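Local coordinates for protein papain inhibitor (Streptomyces mobaraensis, PDB 5NTB) that inhibits the cysteine proteases papain and bromelain and bovine trypsin, and serves as a glutamine and lysine donor substrate for transglutaminase, at residues Ala39-Thr44 against Cys78-Ile83. Sequence-based numbering, arbitrary orientation. Where two conformers were deposited one is given.
Sequences AAWWTT and CDRTHI. With SO4 (sulfate ion), chain D; SO4 (sulfate ion), chain C.
With CG anti to its carbonyl carbon (chi1 -60°), Trp41 places the NE1 edge of its indole against Arg80 O, while the CG of Arg80 lies anti to the backbone N and its chain runs extended past the ring. Trp41 NE1 donates to Arg80 O at 2.9 Å, nearly straight (167°), in the ring plane and on a lone pair of the carbonyl. The arginine chain runs out past the benzo edge: Trp41 CH2 lies 3.7 Å from Arg80 NH2, and CZ2 lies against one guanidinium face, offset toward its rim, the two planes 41° apart. At its edge the guanidinium holds a sulfate, NH2 to O3 (2.9 Å) and NH1 to O4. Replacing Trp41 by an alanine is likely to leave Arg80 O without its indole donor and one guanidinium face without the ring edge that packs on it. Nearer the start of both segments, one water accepts from Ala40 N (3.0 Å) and donates to Cys78 O (2.8 Å). A second sulfate, like the first probably from the crystallisation liquor, takes Asp79 N and His82 ND1 on one oxygen, beside the type I turn Asp79-His82. The contact joins the 3-10 turn after strand 35-38 to the turn leading into strand 82-86, its antiparallel neighbour in the double-psi beta-barrel family fold; Trp41 also meets Phe108 of strand 104-109 edge-to-face.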
loop_
_atom_site.group_PDB
_atom_site.type_symbol
_atom_site.label_atom_id
_atom_site.label_comp_id
_atom_site.label_asym_id
_atom_site.label_seq_id
_atom_site.Cartn_x
_atom_site.Cartn_y
_atom_site.Cartn_z
ATOM N N ALA A 39 1.275 9.875 0.743
ATOM C CA ALA A 39 0.613 10.930 1.499
ATOM C C ALA A 39 -0.326 11.762 0.636
ATOM O O ALA A 39 -1.311 12.297 1.150
ATOM C CB ALA A 39 1.654 11.836 2.159
ATOM N N ALA A 40 -0.068 11.860 -0.669
ATOM C CA ALA A 40 -0.887 12.721 -1.519
ATOM C C ALA A 40 -2.341 12.268 -1.606
ATOM O O ALA A 40 -3.200 13.059 -2.020
ATOM C CB ALA A 40 -0.282 12.803 -2.918
ATOM N N TRP A 41 -2.650 11.039 -1.193
ATOM C CA TRP A 41 -4.015 10.541 -1.226
ATOM C C TRP A 41 -4.767 10.764 0.074
ATOM O O TRP A 41 -5.981 10.544 0.106
ATOM C CB TRP A 41 -4.018 9.048 -1.548
ATOM C CG TRP A 41 -3.402 8.753 -2.875
ATOM C CD1 TRP A 41 -2.140 8.288 -3.120
ATOM C CD2 TRP A 41 -4.029 8.920 -4.151
ATOM N NE1 TRP A 41 -1.942 8.163 -4.482
ATOM C CE2 TRP A 41 -3.087 8.550 -5.132
ATOM C CE3 TRP A 41 -5.291 9.365 -4.560
ATOM C CZ2 TRP A 41 -3.380 8.595 -6.501
ATOM C CZ3 TRP A 41 -5.577 9.399 -5.914
ATOM C CH2 TRP A 41 -4.628 9.017 -6.865
ATOM N N TRP A 42 -4.079 11.180 1.136
ATOM C CA TRP A 42 -4.707 11.358 2.435
ATOM C C TRP A 42 -5.348 12.739 2.510
ATOM O O TRP A 42 -4.799 13.720 1.997
ATOM C CB TRP A 42 -3.675 11.152 3.549
ATOM C CG TRP A 42 -3.197 9.714 3.567
ATOM C CD1 TRP A 42 -2.409 9.097 2.621
ATOM C CD2 TRP A 42 -3.525 8.698 4.533
ATOM N NE1 TRP A 42 -2.213 7.769 2.955
ATOM C CE2 TRP A 42 -2.890 7.503 4.119
ATOM C CE3 TRP A 42 -4.285 8.685 5.715
ATOM C CZ2 TRP A 42 -2.998 6.317 4.833
ATOM C CZ3 TRP A 42 -4.385 7.502 6.426
ATOM C CH2 TRP A 42 -3.747 6.328 5.975
ATOM N N THR A 43 -6.532 12.801 3.134
ATOM C CA THR A 43 -7.346 14.018 3.084
ATOM C C THR A 43 -7.742 14.547 4.450
ATOM O O THR A 43 -7.818 15.767 4.624
ATOM C CB THR A 43 -8.629 13.792 2.258
ATOM O OG1 THR A 43 -9.306 12.604 2.701
ATOM C CG2 THR A 43 -8.296 13.668 0.784
ATOM N N THR A 44 -8.019 13.677 5.409
ATOM C CA THR A 44 -8.532 14.197 6.664
ATOM C C THR A 44 -7.394 14.722 7.529
ATOM O O THR A 44 -6.276 14.208 7.484
ATOM C CB THR A 44 -9.302 13.119 7.420
ATOM O OG1 THR A 44 -8.459 11.980 7.614
ATOM C CG2 THR A 44 -10.531 12.699 6.636
ATOM N N CYS A 78 6.588 8.654 -0.075
ATOM C CA CYS A 78 6.269 8.070 -1.368
ATOM C C CYS A 78 5.638 9.104 -2.278
ATOM O O CYS A 78 4.757 9.858 -1.865
ATOM C CB CYS A 78 5.280 6.912 -1.220
ATOM S SG CYS A 78 5.901 5.379 -0.524
ATOM N N ASP A 79 6.086 9.133 -3.536
ATOM C CA ASP A 79 5.384 9.933 -4.527
ATOM C C ASP A 79 4.052 9.270 -4.877
ATOM O O ASP A 79 3.752 8.139 -4.467
ATOM C CB ASP A 79 6.238 10.125 -5.782
ATOM C CG ASP A 79 5.943 11.448 -6.509
ATOM O OD1 ASP A 79 4.935 12.117 -6.199
ATOM O OD2 ASP A 79 6.736 11.823 -7.398
ATOM N N ARG A 80 3.277 9.986 -5.695
ATOM C CA ARG A 80 1.865 9.681 -5.907
ATOM C C ARG A 80 1.550 8.223 -6.255
ATOM O O ARG A 80 0.546 7.668 -5.782
ATOM C CB ARG A 80 1.375 10.605 -7.015
ATOM C CG ARG A 80 -0.084 10.572 -7.243
ATOM C CD ARG A 80 -0.444 11.585 -8.320
ATOM N NE ARG A 80 -1.794 11.357 -8.775
ATOM C CZ ARG A 80 -2.116 10.514 -9.748
ATOM N NH1 ARG A 80 -1.162 9.826 -10.379
ATOM N NH2 ARG A 80 -3.383 10.361 -10.088
ATOM N N THR A 81 2.346 7.595 -7.118
ATOM C CA THR A 81 2.021 6.233 -7.534
ATOM C C THR A 81 2.986 5.204 -6.966
ATOM O O THR A 81 2.979 4.049 -7.407
ATOM C CB THR A 81 1.971 6.112 -9.054
ATOM O OG1 THR A 81 3.253 6.440 -9.586
ATOM C CG2 THR A 81 0.887 7.046 -9.644
ATOM N N HIS A 82 3.788 5.590 -5.983
ATOM C CA HIS A 82 4.712 4.683 -5.311
ATOM C C HIS A 82 4.048 4.134 -4.052
ATOM O O HIS A 82 3.798 4.883 -3.107
ATOM C CB HIS A 82 6.002 5.437 -4.996
ATOM C CG HIS A 82 6.939 4.728 -4.069
ATOM N ND1 HIS A 82 8.051 5.349 -3.543
ATOM C CD2 HIS A 82 6.945 3.467 -3.579
ATOM C CE1 HIS A 82 8.693 4.507 -2.755
ATOM N NE2 HIS A 82 8.044 3.355 -2.760
ATOM N N ILE A 83 3.767 2.822 -4.033
ATOM C CA ILE A 83 3.188 2.195 -2.848
ATOM C C ILE A 83 4.276 1.473 -2.078
ATOM O O ILE A 83 5.223 0.926 -2.650
ATOM C CB ILE A 83 2.030 1.241 -3.203
ATOM C CG1 ILE A 83 2.496 0.107 -4.122
ATOM C CG2 ILE A 83 0.896 2.021 -3.823
ATOM C CD1 ILE A 83 1.394 -0.925 -4.418
HETATM S S SO4 D . 9.713 8.208 -4.957
HETATM O O1 SO4 D . 9.517 7.836 -6.358
HETATM O O2 SO4 D . 10.842 7.469 -4.393
HETATM O O3 SO4 D . 8.489 7.912 -4.202
HETATM O O4 SO4 D . 9.969 9.647 -4.881
HETATM S S SO4 C . -2.480 8.511 -13.423
HETATM O O1 SO4 C . -2.946 7.809 -14.616
HETATM O O2 SO4 C . -1.582 9.584 -13.840
HETATM O O3 SO4 C . -3.602 9.073 -12.682
HETATM O O4 SO4 C . -1.720 7.612 -12.557
HETATM O O HOH W 1 2.532 11.510 -2.111
#